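Local coordinates for protein ABC-type metal ion transport system, periplasmic component (Vibrio vulnificus, PDB 3K2D) that binds methionine, probably as the substrate-binding component of an ABC importer, and is a lipoprotein that activates Toll-like receptor 2, at residues G11-A16 with T176-S181; L171-T176 with G190-D195. The protein carries 4 engineered substitutions. All coordinates share one frame; numbering follows the deposited sequence.

Contact 1 (G11-A16 with T176-S181); sequences GVMAGA and TTYASS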
# COMPACT_ATOMS: atom_id res chain seq x y z
N GLY A 11 -6.48 10.02 7.82
CA GLY A 11 -5.23 10.09 7.07
C GLY A 11 -5.22 9.11 5.91
O GLY A 11 -5.54 7.94 6.07
N VAL A 12 -4.85 9.60 4.73
CA VAL A 12 -4.80 8.77 3.54
C VAL A 12 -3.60 9.13 2.68
O VAL A 12 -2.89 10.10 2.96
CB VAL A 12 -6.10 8.92 2.72
CG1 VAL A 12 -7.32 8.61 3.59
CG2 VAL A 12 -6.20 10.32 2.14
N MET A 13 -3.36 8.37 1.63
CA MET A 13 -2.24 8.67 0.77
C MET A 13 -2.70 9.54 -0.40
O MET A 13 -3.78 9.34 -0.96
CB MET A 13 -1.58 7.38 0.25
CG MET A 13 -1.04 6.43 1.36
SD MET A 13 -0.01 7.17 2.58
CE MET A 13 1.23 7.42 1.74
N ALA A 14 -1.88 10.53 -0.73
CA ALA A 14 -2.16 11.45 -1.83
C ALA A 14 -2.40 10.69 -3.16
O ALA A 14 -1.88 9.60 -3.36
CB ALA A 14 -0.99 12.41 -1.98
N GLY A 15 -3.19 11.27 -4.05
CA GLY A 15 -3.44 10.63 -5.33
C GLY A 15 -4.69 9.76 -5.48
O GLY A 15 -5.75 10.06 -4.96
N ALA A 16 -4.54 8.67 -6.23
CA ALA A 16 -5.62 7.74 -6.49
C ALA A 16 -6.36 7.32 -5.23
O ALA A 16 -7.59 7.29 -5.20
CB ALA A 16 -5.07 6.50 -7.19
N THR A 176 0.85 0.04 -5.90
CA THR A 176 -0.11 0.71 -6.78
C THR A 176 -0.35 2.15 -6.32
O THR A 176 -0.73 3.02 -7.10
CB THR A 176 -1.46 -0.06 -6.82
OG1 THR A 176 -1.25 -1.37 -7.38
CG2 THR A 176 -2.48 0.68 -7.66
N THR A 177 -0.11 2.39 -5.04
CA THR A 177 -0.27 3.71 -4.44
C THR A 177 0.50 4.75 -5.23
O THR A 177 0.07 5.89 -5.34
CB THR A 177 0.31 3.74 -3.02
OG1 THR A 177 -0.35 2.76 -2.21
CG2 THR A 177 0.14 5.13 -2.41
N TYR A 178 1.66 4.35 -5.75
CA TYR A 178 2.51 5.26 -6.49
C TYR A 178 2.50 4.97 -7.98
O TYR A 178 2.61 5.89 -8.79
CB TYR A 178 3.94 5.16 -5.95
CG TYR A 178 4.07 5.58 -4.50
CD1 TYR A 178 4.11 6.92 -4.14
CD2 TYR A 178 4.15 4.62 -3.48
CE1 TYR A 178 4.22 7.31 -2.81
CE2 TYR A 178 4.26 4.99 -2.15
CZ TYR A 178 4.30 6.35 -1.82
OH TYR A 178 4.45 6.73 -0.50
N ALA A 179 2.39 3.71 -8.35
CA ALA A 179 2.37 3.33 -9.76
C ALA A 179 1.22 4.07 -10.45
O ALA A 179 1.32 4.45 -11.62
CB ALA A 179 2.18 1.84 -9.89
N SER A 180 0.14 4.30 -9.71
CA SER A 180 -1.01 4.99 -10.27
C SER A 180 -0.71 6.46 -10.54
O SER A 180 -1.28 7.05 -11.46
CB SER A 180 -2.21 4.89 -9.32
OG SER A 180 -1.96 5.58 -8.11
N SER A 181 0.19 7.05 -9.76
CA SER A 181 0.52 8.45 -9.94
C SER A 181 1.24 8.69 -11.27
O SER A 181 1.40 9.84 -11.69
CB SER A 181 1.38 8.97 -8.78
OG SER A 181 2.69 8.44 -8.82
O HOH W 1 -2.79 6.89 -4.10
O HOH W 2 -1.90 8.37 -7.10
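The phenol ring of Tyr178 meets Met13 at its hydroxyl: Met13 CE lies 4.0 Å from Tyr178 OH. One face of the ring carries Thr177 CG2, offset toward the rim, while Tyr44 packs against the ring edge-to-face. Tyr178 OH is hydrogen-bonded to the carbonyl of Thr42, which fixes the far end of the ring. The Met13 chain bends at both chi2 (-50°) and chi3 (-71°), and this carries its methyl round to the tyrosine. Nearer the backbone, Met13 CB rests on Thr177 CG2 at 3.9 Å. With Thr177 OG1 beside the backbone N (chi1 -58°), CG2 is anti to that N and is the branch that meets Met13, whereas OG1 serves the ligand site: it is hydrogen-bonded to Glu17, to Tyr44 and to the amino nitrogen of the bound methionine. One threonine thus has a greasy side for the contact and a polar side for the pocket. Further along, Ala16 CB abuts Ser180 OG at 3.4 Å. No direct hydrogen bond joins the segments, and two waters make the polar links. Water 1 donates to Ala14 O (3.0 Å) and to Thr177 O (3.3 Å); water 2 accepts from Ala16 N (2.8 Å) and is hydrogen-bonded to Ser180 OG (3.0 Å). Gly15 is the N-cap residue of helix 16-32, and the contact spans the end of strand 8-13 and the start of that helix. Strand 8-13 runs between strands 36-41 and 58-63 in one sheet, whereas helix 176-179 follows strand 171-174 of the other; the contact therefore bridges the two lobes beside the methionine.

Contact 2 (L171-T176 with G190-D195); sequences LSIINT and GVFVED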
# COMPACT_ATOMS: atom_id res chain seq x y z
N LEU A 171 13.62 -3.23 -14.23
CA LEU A 171 12.25 -3.47 -13.80
C LEU A 171 12.06 -3.11 -12.32
O LEU A 171 12.96 -3.30 -11.51
CB LEU A 171 11.92 -4.95 -14.06
CG LEU A 171 10.54 -5.52 -13.74
CD1 LEU A 171 10.24 -6.65 -14.71
CD2 LEU A 171 10.50 -6.01 -12.29
N SER A 172 10.89 -2.59 -11.99
CA SER A 172 10.60 -2.19 -10.62
C SER A 172 9.25 -2.65 -10.12
O SER A 172 8.24 -2.54 -10.82
CB SER A 172 10.63 -0.66 -10.49
OG SER A 172 11.85 -0.12 -10.95
N ILE A 173 9.23 -3.17 -8.90
CA ILE A 173 7.99 -3.60 -8.26
C ILE A 173 7.54 -2.37 -7.50
O ILE A 173 8.22 -1.92 -6.57
CB ILE A 173 8.24 -4.81 -7.33
CG1 ILE A 173 8.53 -6.05 -8.19
CG2 ILE A 173 7.03 -5.04 -6.42
CD1 ILE A 173 8.90 -7.29 -7.40
N ILE A 174 6.41 -1.80 -7.91
CA ILE A 174 5.90 -0.57 -7.32
C ILE A 174 4.52 -0.74 -6.70
O ILE A 174 3.65 -1.37 -7.30
CB ILE A 174 5.78 0.53 -8.41
CG1 ILE A 174 7.10 0.64 -9.17
CG2 ILE A 174 5.39 1.85 -7.77
CD1 ILE A 174 7.06 1.62 -10.35
N ASN A 175 4.33 -0.18 -5.51
CA ASN A 175 3.04 -0.22 -4.82
C ASN A 175 2.08 0.53 -5.76
O ASN A 175 2.46 1.54 -6.35
CB ASN A 175 3.10 0.53 -3.48
CG ASN A 175 4.05 -0.12 -2.48
OD1 ASN A 175 3.71 -1.10 -1.82
ND2 ASN A 175 5.25 0.44 -2.36
N THR A 176 0.85 0.04 -5.90
CA THR A 176 -0.11 0.71 -6.78
C THR A 176 -0.35 2.15 -6.32
O THR A 176 -0.73 3.02 -7.10
CB THR A 176 -1.46 -0.06 -6.82
OG1 THR A 176 -1.25 -1.37 -7.38
CG2 THR A 176 -2.48 0.68 -7.66
N GLY A 190 1.48 -4.14 -15.94
CA GLY A 190 2.30 -5.08 -15.19
C GLY A 190 2.99 -6.17 -15.98
O GLY A 190 2.38 -6.79 -16.85
N VAL A 191 4.27 -6.40 -15.69
CA VAL A 191 5.04 -7.45 -16.36
C VAL A 191 4.62 -8.75 -15.71
O VAL A 191 4.68 -9.82 -16.30
CB VAL A 191 6.54 -7.23 -16.18
CG1 VAL A 191 7.31 -8.40 -16.77
CG2 VAL A 191 6.95 -5.95 -16.86
N PHE A 192 4.21 -8.64 -14.46
CA PHE A 192 3.70 -9.77 -13.70
C PHE A 192 2.96 -9.17 -12.53
O PHE A 192 3.24 -8.04 -12.12
CB PHE A 192 4.82 -10.73 -13.25
CG PHE A 192 5.95 -10.07 -12.52
CD1 PHE A 192 5.79 -9.61 -11.22
CD2 PHE A 192 7.20 -9.94 -13.12
CE1 PHE A 192 6.86 -9.03 -10.53
CE2 PHE A 192 8.27 -9.36 -12.43
CZ PHE A 192 8.10 -8.91 -11.14
N VAL A 193 2.00 -9.90 -12.00
CA VAL A 193 1.22 -9.38 -10.89
C VAL A 193 1.10 -10.40 -9.77
O VAL A 193 1.10 -11.61 -10.00
CB VAL A 193 -0.19 -8.98 -11.38
CG1 VAL A 193 -0.97 -8.30 -10.26
CG2 VAL A 193 -0.07 -8.05 -12.59
N GLU A 194 1.03 -9.87 -8.55
CA GLU A 194 0.90 -10.67 -7.35
C GLU A 194 -0.51 -11.27 -7.36
O GLU A 194 -1.41 -10.72 -7.98
CB GLU A 194 1.09 -9.75 -6.14
CG GLU A 194 1.06 -10.43 -4.78
CD GLU A 194 1.07 -9.42 -3.65
OE1 GLU A 194 0.14 -8.60 -3.57
OE2 GLU A 194 2.02 -9.45 -2.83
N ASP A 195 -0.70 -12.41 -6.70
CA ASP A 195 -2.02 -13.02 -6.66
C ASP A 195 -2.98 -12.25 -5.76
O ASP A 195 -2.58 -11.74 -4.71
CB ASP A 195 -1.92 -14.47 -6.17
CG ASP A 195 -1.14 -15.36 -7.12
OD1 ASP A 195 -0.94 -16.54 -6.78
OD2 ASP A 195 -0.74 -14.87 -8.21
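Leu171 and Ile173 meet Val191 and Phe192 in an apolar side-chain contact within the mixed sheet that contains strands 107-111, 171-174 and 90-92, between two strands that are not neighbours. Strand 90-92 runs between 171-174 and 192-193, pairing with backbone on both sides, so the side chains meet across it and no backbone bond links the two segments directly. Two residues apart on their strand, Leu171 and Ile173 both reach the Phe192 ring, by different routes. Ile173 CD1 comes to the ring edge, near its plane, 4.1 Å from Phe192 CE1, and the two side chains cross at about a right angle. Leu171 CD2 approaches the ring obliquely, 3.9 Å from Phe192 CZ. Its sister methyl CD1 meets the valine tip to tip, 4.0 Å from Val191 CG1. Leucine CG stands anti to the backbone N (chi1 -179°), which extends the chain across to both partners. At Phe192 a chi1 of 53° places CG between the backbone N and the carbonyl carbon, and from there the ring reaches strand 171-174. Helix 114-126 packs on this cluster, with Leu123 touching both Ile173 and Phe192. The polar business of these segments lies elsewhere: Glu194 forms a salt bridge with Arg119 of the methionine pocket, and Asn175 touches the ligand. Only carbon atoms meet across the contact, so it rests on van der Waals packing and exclusion of water, with no directional bond to set its geometry.

In the fold
Contacts 1 and 2 lie with their centres about 15 Å apart and share Thr176, where strand 171-174 passes into helix 176-179. Along the chain their segments alternate: 11-16, 171-176, 176-181, then 190-195. Contact 2 stays within one lobe, inside the sheet built around strand 171-174; contact 1 leads from that lobe to the sheet containing strand 8-13. The two also touch directly, Ile174 CG2 packing 3.6 Å from Ala179 N. Asn175 and Thr177, on either side of the shared residue, both belong to the methionine pocket, an arrangement consistent with the two-lobed periplasmic binding protein fold, which holds its ligand between the lobes.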